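Local coordinates for PixA inclusion body protein (Burkholderia cenocepacia, PDB 4LZK) that is of unknown function but belongs to the PixA family of bacterial inclusion body proteins, at residues 114-119 with 142-147; 69-74 with 181-186. All coordinates share one frame; numbering follows the deposited sequence.

Contact 1. Residues 114-119 with 142-147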
ATOM      1  N   PHE C 114     -26.243  13.379  -5.790  1.00 12.83           N
ATOM      2  CA  PHE C 114     -25.576  14.233  -4.834  1.00 14.41           C
ATOM      3  C   PHE C 114     -26.188  15.604  -4.743  1.00 15.51           C
ATOM      4  O   PHE C 114     -26.725  16.111  -5.711  1.00 14.71           O
ATOM      5  CB  PHE C 114     -24.069  14.372  -5.190  1.00 13.23           C
ATOM      6  CG  PHE C 114     -23.246  13.161  -4.769  1.00 13.14           C
ATOM      7  CD1 PHE C 114     -23.410  11.956  -5.405  1.00 12.85           C
ATOM      8  CD2 PHE C 114     -22.343  13.256  -3.696  1.00 13.18           C
ATOM      9  CE1 PHE C 114     -22.697  10.876  -4.974  1.00 12.78           C
ATOM     10  CE2 PHE C 114     -21.592  12.194  -3.316  1.00 14.93           C
ATOM     11  CZ  PHE C 114     -21.774  10.982  -3.971  1.00 13.82           C
ATOM     12  N   THR C 115     -26.049  16.230  -3.595  1.00 15.71           N
ATOM     13  CA  THR C 115     -26.596  17.571  -3.418  1.00 18.75           C
ATOM     14  C   THR C 115     -25.438  18.506  -3.020  1.00 17.22           C
ATOM     15  O   THR C 115     -24.697  18.225  -2.100  1.00 16.38           O
ATOM     16  CB  THR C 115     -27.648  17.576  -2.328  1.00 22.24           C
ATOM     17  OG1 THR C 115     -28.685  16.630  -2.630  1.00 21.94           O
ATOM     18  CG2 THR C 115     -28.198  18.963  -2.124  1.00 23.10           C
ATOM     19  N   ALA C 116     -25.328  19.604  -3.729  1.00 17.30           N
ATOM     20  CA  ALA C 116     -24.381  20.651  -3.424  1.00 18.05           C
ATOM     21  C   ALA C 116     -24.861  21.440  -2.258  1.00 19.92           C
ATOM     22  O   ALA C 116     -26.018  21.888  -2.242  1.00 18.19           O
ATOM     23  CB  ALA C 116     -24.186  21.571  -4.611  1.00 20.94           C
ATOM     24  N   VAL C 117     -24.017  21.638  -1.278  1.00 16.90           N
ATOM     25  CA  VAL C 117     -24.356  22.417  -0.102  1.00 19.78           C
ATOM     26  C   VAL C 117     -23.275  23.469   0.153  1.00 20.71           C
ATOM     27  O   VAL C 117     -22.083  23.180   0.164  1.00 16.53           O
ATOM     28  CB  VAL C 117     -24.440  21.476   1.093  1.00 23.91           C
ATOM     29  CG1 VAL C 117     -24.547  22.235   2.400  1.00 30.43           C
ATOM     30  CG2 VAL C 117     -25.582  20.478   0.914  1.00 25.82           C
ATOM     31  N   THR C 118     -23.718  24.666   0.471  1.00 21.96           N
ATOM     32  CA  THR C 118     -22.822  25.792   0.713  1.00 22.38           C
ATOM     33  C   THR C 118     -22.443  25.869   2.170  1.00 22.64           C
ATOM     34  O   THR C 118     -23.268  25.726   3.053  1.00 21.30           O
ATOM     35  CB  THR C 118     -23.479  27.078   0.246  1.00 26.84           C
ATOM     36  OG1 THR C 118     -23.664  27.023  -1.173  1.00 27.28           O
ATOM     37  CG2 THR C 118     -22.556  28.269   0.529  1.00 29.20           C
ATOM     38  N   ILE C 119     -21.167  26.042   2.450  1.00 21.15           N
ATOM     39  CA  ILE C 119     -20.733  26.163   3.817  1.00 23.33           C
ATOM     40  C   ILE C 119     -20.052  27.522   3.971  1.00 25.42           C
ATOM     41  O   ILE C 119     -19.181  27.883   3.217  1.00 24.95           O
ATOM     42  CB  ILE C 119     -19.795  25.056   4.201  1.00 24.82           C
ATOM     43  CG1 ILE C 119     -20.477  23.686   3.963  1.00 27.15           C
ATOM     44  CG2 ILE C 119     -19.346  25.252   5.631  1.00 25.50           C
ATOM     45  CD1 ILE C 119     -19.552  22.523   4.257  1.00 30.41           C
ATOM     46  N   VAL C 142     -16.093  30.848   1.179  1.00 28.03           N
ATOM     47  CA  VAL C 142     -17.260  30.012   1.061  1.00 25.78           C
ATOM     48  C   VAL C 142     -16.808  28.690   0.473  1.00 23.41           C
ATOM     49  O   VAL C 142     -15.952  28.652  -0.414  1.00 26.56           O
ATOM     50  CB  VAL C 142     -18.323  30.699   0.200  1.00 28.59           C
ATOM     51  CG1 VAL C 142     -19.578  29.856   0.151  1.00 29.60           C
ATOM     52  CG2 VAL C 142     -18.660  32.050   0.837  1.00 27.75           C
ATOM     53  N   PHE C 143     -17.354  27.598   0.977  1.00 20.74           N
ATOM     54  CA  PHE C 143     -17.008  26.265   0.473  1.00 18.62           C
ATOM     55  C   PHE C 143     -18.262  25.620  -0.054  1.00 20.86           C
ATOM     56  O   PHE C 143     -19.404  25.991   0.321  1.00 18.70           O
ATOM     57  CB  PHE C 143     -16.516  25.372   1.630  1.00 19.01           C
ATOM     58  CG  PHE C 143     -15.259  25.805   2.271  1.00 19.88           C
ATOM     59  CD1 PHE C 143     -14.038  25.378   1.770  1.00 22.10           C
ATOM     60  CD2 PHE C 143     -15.269  26.668   3.347  1.00 20.80           C
ATOM     61  CE1 PHE C 143     -12.840  25.824   2.340  1.00 22.16           C
ATOM     62  CE2 PHE C 143     -14.063  27.084   3.956  1.00 24.74           C
ATOM     63  CZ  PHE C 143     -12.845  26.638   3.451  1.00 22.88           C
ATOM     64  N   GLN C 144     -18.080  24.574  -0.871  1.00 20.52           N
ATOM     65  CA  GLN C 144     -19.156  23.758  -1.283  1.00 18.99           C
ATOM     66  C   GLN C 144     -18.820  22.319  -1.042  1.00 15.67           C
ATOM     67  O   GLN C 144     -17.704  21.929  -1.301  1.00 15.64           O
ATOM     68  CB  GLN C 144     -19.312  23.918  -2.764  1.00 23.67           C
ATOM     69  CG  GLN C 144     -20.632  23.675  -3.296  1.00 29.57           C
ATOM     70  CD  GLN C 144     -20.902  24.641  -4.405  1.00 33.42           C
ATOM     71  OE1 GLN C 144     -19.976  25.176  -4.982  1.00 33.51           O
ATOM     72  NE2 GLN C 144     -22.162  24.885  -4.687  1.00 32.62           N
ATOM     73  N   ALA C 145     -19.754  21.533  -0.557  1.00 14.11           N
ATOM     74  CA  ALA C 145     -19.543  20.076  -0.406  1.00 13.53           C
ATOM     75  C   ALA C 145     -20.668  19.392  -1.163  1.00 15.03           C
ATOM     76  O   ALA C 145     -21.700  20.023  -1.436  1.00 14.99           O
ATOM     77  CB  ALA C 145     -19.580  19.722   1.071  1.00 15.02           C
ATOM     78  N   PHE C 146     -20.503  18.141  -1.543  1.00 14.54           N
ATOM     79  CA  PHE C 146     -21.475  17.402  -2.345  1.00 14.18           C
ATOM     80  C   PHE C 146     -21.903  16.222  -1.489  1.00 14.40           C
ATOM     81  O   PHE C 146     -21.059  15.382  -1.131  1.00 12.65           O
ATOM     82  CB  PHE C 146     -20.832  17.035  -3.656  1.00 14.00           C
ATOM     83  CG  PHE C 146     -20.661  18.242  -4.580  1.00 14.41           C
ATOM     84  CD1 PHE C 146     -19.561  19.101  -4.400  1.00 14.45           C
ATOM     85  CD2 PHE C 146     -21.546  18.528  -5.552  1.00 17.90           C
ATOM     86  CE1 PHE C 146     -19.411  20.235  -5.197  1.00 17.63           C
ATOM     87  CE2 PHE C 146     -21.382  19.650  -6.393  1.00 16.31           C
ATOM     88  CZ  PHE C 146     -20.302  20.514  -6.170  1.00 17.05           C
ATOM     89  N   GLU C 147     -23.130  16.210  -1.013  1.00 14.41           N
ATOM     90  CA  GLU C 147     -23.535  15.202  -0.015  1.00 16.03           C
ATOM     91  C   GLU C 147     -24.407  14.112  -0.673  1.00 12.39           C
ATOM     92  O   GLU C 147     -25.235  14.398  -1.558  1.00 14.02           O
ATOM     93  CB  GLU C 147     -24.324  15.846   1.102  1.00 18.66           C
ATOM     94  CG  GLU C 147     -23.526  16.893   1.895  1.00 23.39           C
ATOM     95  CD  GLU C 147     -24.349  17.554   3.055  1.00 26.89           C
ATOM     96  OE1 GLU C 147     -25.593  17.453   3.110  1.00 28.75           O
ATOM     97  OE2 GLU C 147     -23.740  18.229   3.911  1.00 31.34           O
TER
HETATM   98  O   HOH W   1     -28.253  14.108  -1.968  1.00 20.69           O
HETATM   99  O   HOH W   2     -24.889  24.944  -2.991  1.00 34.56           O
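Thr-115, Val-117 and Ile-119 each exchange a pair of backbone hydrogen bonds with Glu-147, Ala-145 and Phe-143, respectively, so that six N-H...O=C bonds tie residues 114-119 to 142-147. At the Ile-119 end Phe-143 N gives an almost straight bond to Ile-119 O (2.9 Å, 176° at the hydrogen). Between these rungs lie the non-hydrogen-bonded pairs Ala-116/Phe-146 and Thr-118/Gln-144, where CA-H groups lean on carbonyl oxygens, as Gln-144 CA does on Val-117 O at 3.3 Å.

This is a regular antiparallel ladder at the border of a five-stranded mixed sheet: within the chain, strand 115-120 is one of the two border strands, and strand 142-149 joins it to strand 81-88 through bonds such as that of Phe-146 with Leu-84.

Side-chain contacts differ on the two faces. On the face of Ala-116 and Thr-118, the Ala-116 methyl CB lies 3.8 Å from CE2 of the Phe-146 ring, which also reaches Ile-99 of strand 96-105. Thr-118 places CG2 opposite its backbone N, and this methyl presses on Val-142 CG1 at a tight 3.4 Å. On the other face, Ile-119 CD1 meets the Ala-145 methyl, and the extended Glu-147 chain lays its carboxylate against Val-117 CG2, with OE1 3.7 Å away. Phe-114, just before the strand, turns a ring edge to the carbonyl of Phe-146 (CD2 to O 3.6 Å), and the same CD2 packs on Phe-146 CB at 4.1 Å.

Two waters bridge the strands. One accepts from Thr-115 OG1 at 2.6 Å and donates to Glu-147 O, an oxygen that already takes Thr-115 N; the other, on the face of Ala-116, Thr-118 and Gln-144, links Thr-118 OG1 to Gln-144 NE2, which brings its N-H, and gives a weak bond to Ala-116 O.

Contact 2. Residues 69-74 with 181-186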
ATOM      1  N   ASN C  69      -5.264   6.659  -2.985  1.00 23.29           N
ATOM      2  CA  ASN C  69      -5.479   6.419  -4.397  1.00 20.70           C
ATOM      3  C   ASN C  69      -6.598   7.284  -5.002  1.00 19.24           C
ATOM      4  O   ASN C  69      -7.664   7.454  -4.349  1.00 18.56           O
ATOM      5  CB  ASN C  69      -5.900   4.946  -4.458  1.00 26.18           C
ATOM      6  CG  ASN C  69      -5.974   4.432  -5.836  1.00 31.69           C
ATOM      7  OD1 ASN C  69      -6.507   5.081  -6.755  1.00 32.30           O
ATOM      8  ND2 ASN C  69      -5.371   3.280  -6.031  1.00 42.98           N
ATOM      9  N   GLY C  70      -6.460   7.792  -6.230  1.00 14.78           N
ATOM     10  CA  GLY C  70      -7.463   8.664  -6.779  1.00 15.08           C
ATOM     11  C   GLY C  70      -8.790   7.951  -7.098  1.00 16.13           C
ATOM     12  O   GLY C  70      -9.861   8.564  -7.281  1.00 17.68           O
ATOM     13  N   ASN C  71      -8.705   6.622  -7.169  1.00 16.82           N
ATOM     14  CA  ASN C  71      -9.836   5.755  -7.338  1.00 20.65           C
ATOM     15  C   ASN C  71     -10.647   5.420  -6.059  1.00 20.39           C
ATOM     16  O   ASN C  71     -11.809   4.921  -6.136  1.00 20.72           O
ATOM     17  CB  ASN C  71      -9.301   4.446  -7.966  1.00 27.70           C
ATOM     18  CG  ASN C  71     -10.376   3.554  -8.416  1.00 36.11           C
ATOM     19  OD1 ASN C  71     -10.958   3.754  -9.494  1.00 43.12           O
ATOM     20  ND2 ASN C  71     -10.666   2.529  -7.588  1.00 46.37           N
ATOM     21  N   LEU C  72     -10.074   5.729  -4.922  1.00 18.50           N
ATOM     22  CA  LEU C  72     -10.595   5.496  -3.584  1.00 17.87           C
ATOM     23  C   LEU C  72     -10.905   4.039  -3.220  1.00 16.31           C
ATOM     24  O   LEU C  72     -10.384   3.545  -2.214  1.00 15.44           O
ATOM     25  CB  LEU C  72     -11.735   6.445  -3.202  1.00 20.02           C
ATOM     26  CG  LEU C  72     -12.003   6.502  -1.669  1.00 18.45           C
ATOM     27  CD1 LEU C  72     -10.805   6.786  -0.801  1.00 18.90           C
ATOM     28  CD2 LEU C  72     -13.136   7.451  -1.318  1.00 19.37           C
ATOM     29  N   GLY C  73     -11.725   3.347  -4.008  1.00 15.86           N
ATOM     30  CA  GLY C  73     -12.082   1.948  -3.641  1.00 16.71           C
ATOM     31  C   GLY C  73     -12.850   1.942  -2.331  1.00 15.62           C
ATOM     32  O   GLY C  73     -12.595   1.127  -1.415  1.00 14.04           O
ATOM     33  N   LEU C  74     -13.794   2.868  -2.178  1.00 14.09           N
ATOM     34  CA  LEU C  74     -14.484   3.053  -0.901  1.00 14.76           C
ATOM     35  C   LEU C  74     -15.452   1.897  -0.677  1.00 15.19           C
ATOM     36  O   LEU C  74     -16.149   1.463  -1.593  1.00 15.63           O
ATOM     37  CB  LEU C  74     -15.290   4.336  -0.931  1.00 16.08           C
ATOM     38  CG  LEU C  74     -16.001   4.763   0.309  1.00 17.63           C
ATOM     39  CD1 LEU C  74     -15.100   5.089   1.499  1.00 18.29           C
ATOM     40  CD2 LEU C  74     -16.927   5.964  -0.011  1.00 18.03           C
ATOM     41  N   VAL C 181     -12.960   9.300 -12.543  1.00 12.83           N
ATOM     42  CA  VAL C 181     -13.871   8.299 -12.102  1.00 12.56           C
ATOM     43  C   VAL C 181     -13.274   7.619 -10.924  1.00 12.83           C
ATOM     44  O   VAL C 181     -12.065   7.303 -10.925  1.00 11.40           O
ATOM     45  CB  VAL C 181     -14.114   7.298 -13.232  1.00 13.87           C
ATOM     46  CG1 VAL C 181     -14.985   6.155 -12.833  1.00 12.71           C
ATOM     47  CG2 VAL C 181     -14.670   8.013 -14.447  1.00 14.73           C
ATOM     48  N   TRP C 182     -14.097   7.355  -9.915  1.00 12.28           N
ATOM     49  CA  TRP C 182     -13.690   6.657  -8.739  1.00 11.31           C
ATOM     50  C   TRP C 182     -14.692   5.565  -8.453  1.00 13.10           C
ATOM     51  O   TRP C 182     -15.751   5.528  -9.076  1.00 13.17           O
ATOM     52  CB  TRP C 182     -13.508   7.638  -7.583  1.00 11.85           C
ATOM     53  CG  TRP C 182     -14.601   8.554  -7.242  1.00 12.55           C
ATOM     54  CD1 TRP C 182     -14.959   9.689  -7.874  1.00 13.28           C
ATOM     55  CD2 TRP C 182     -15.456   8.460  -6.071  1.00 14.90           C
ATOM     56  NE1 TRP C 182     -16.035  10.294  -7.233  1.00 14.57           N
ATOM     57  CE2 TRP C 182     -16.343   9.589  -6.109  1.00 14.99           C
ATOM     58  CE3 TRP C 182     -15.567   7.543  -5.023  1.00 16.01           C
ATOM     59  CZ2 TRP C 182     -17.316   9.793  -5.179  1.00 16.00           C
ATOM     60  CZ3 TRP C 182     -16.530   7.739  -4.077  1.00 18.61           C
ATOM     61  CH2 TRP C 182     -17.417   8.871  -4.154  1.00 17.36           C
ATOM     62  N   GLN C 183     -14.402   4.706  -7.505  1.00 14.38           N
ATOM     63  CA  GLN C 183     -15.176   3.482  -7.297  1.00 17.02           C
ATOM     64  C   GLN C 183     -15.552   3.318  -5.821  1.00 16.75           C
ATOM     65  O   GLN C 183     -14.778   3.639  -4.901  1.00 15.69           O
ATOM     66  CB  GLN C 183     -14.356   2.221  -7.746  1.00 18.76           C
ATOM     67  CG  GLN C 183     -13.734   2.365  -9.106  1.00 21.83           C
ATOM     68  CD  GLN C 183     -12.761   1.232  -9.476  1.00 23.86           C
ATOM     69  OE1 GLN C 183     -11.975   0.788  -8.656  1.00 25.01           O
ATOM     70  NE2 GLN C 183     -12.824   0.790 -10.730  1.00 23.36           N
ATOM     71  N   ALA C 184     -16.773   2.849  -5.601  1.00 16.24           N
ATOM     72  CA  ALA C 184     -17.286   2.683  -4.275  1.00 14.52           C
ATOM     73  C   ALA C 184     -18.275   1.467  -4.281  1.00 16.58           C
ATOM     74  O   ALA C 184     -18.725   1.033  -5.354  1.00 17.99           O
ATOM     75  CB  ALA C 184     -17.972   3.939  -3.850  1.00 16.69           C
ATOM     76  N   ALA C 185     -18.525   0.894  -3.104  1.00 15.00           N
ATOM     77  CA  ALA C 185     -19.416  -0.220  -2.888  1.00 16.34           C
ATOM     78  C   ALA C 185     -20.033  -0.084  -1.504  1.00 16.43           C
ATOM     79  O   ALA C 185     -19.448   0.451  -0.573  1.00 15.70           O
ATOM     80  CB  ALA C 185     -18.684  -1.549  -2.951  1.00 16.63           C
ATOM     81  N   ALA C 186     -21.233  -0.600  -1.364  1.00 16.54           N
ATOM     82  CA  ALA C 186     -21.908  -0.600  -0.108  1.00 15.56           C
ATOM     83  C   ALA C 186     -22.441  -1.976   0.150  1.00 18.49           C
ATOM     84  O   ALA C 186     -22.804  -2.670  -0.808  1.00 13.96           O
ATOM     85  CB  ALA C 186     -23.067   0.418  -0.113  1.00 16.53           C
TER
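Asn-71 O is gripped by two backbone N-H groups, one from Gln-183 across the contact (N to O 2.9 Å) and one from Gly-73 in its own segment. The first ties the turn to strand 181-186; the second closes the chain tightly on itself. Further along, Gln-183 O receives Leu-74 N at 3.0 Å, and Leu-74 O takes Ala-185 N in a more bent bond, 138° at the hydrogen.

The Asn-71 side chain, with CG opposite its backbone N (chi1 -170°), passes over the outstretched Gln-183. Their amide planes stand 78° apart, and ND2 points at OE1 of Gln-183. The modelled separation of that ND2 and OE1, 2.4 Å, is too short to be taken literally, so the detail of this bond is doubtful. Gln-183 OE1 is also hydrogen-bonded to Ser-64 OG of a third subunit, which places the pair at a subunit interface.

On the side of Leu-74 and Ala-184, Leu-74 CB rests on the Ala-184 methyl at 4.0 Å, while its CD2 comes to the edge of the Trp-182 indole near CZ3. Leu-72 CB approaches CE3 of the same indole, whose NE1 is held by Thr-160 OG1.

At Asn-69 to Leu-72 the chain reverses: Asn-69 OD1 accepts from Asn-71 N at 2.7 Å, an Asx turn, and Asn-69 O receives Leu-72 N. An Asx turn overlapping a type I beta turn thus delivers strand 72-76 to the parallel edge of strand 172-186 in a mixed beta sheet.

Overall arrangement
Contacts 1 and 2 belong to different beta sheets of the same chain and flank its centre from opposing sides, their own centres about 20 Å apart. Their nearest atoms are about 5 Å from one another, without touching. In sequence, both strands of contact 1 come from the chain between residues 74 and 181, which contact 2 brings together. The first is an antiparallel pair near the surface, the second a buried parallel one. Both reach other copies in the six-chain assembly: in contact 1, Ile-119 and Phe-143 pack on Ser-93 of a second subunit, and contact 2 also touches another subunit.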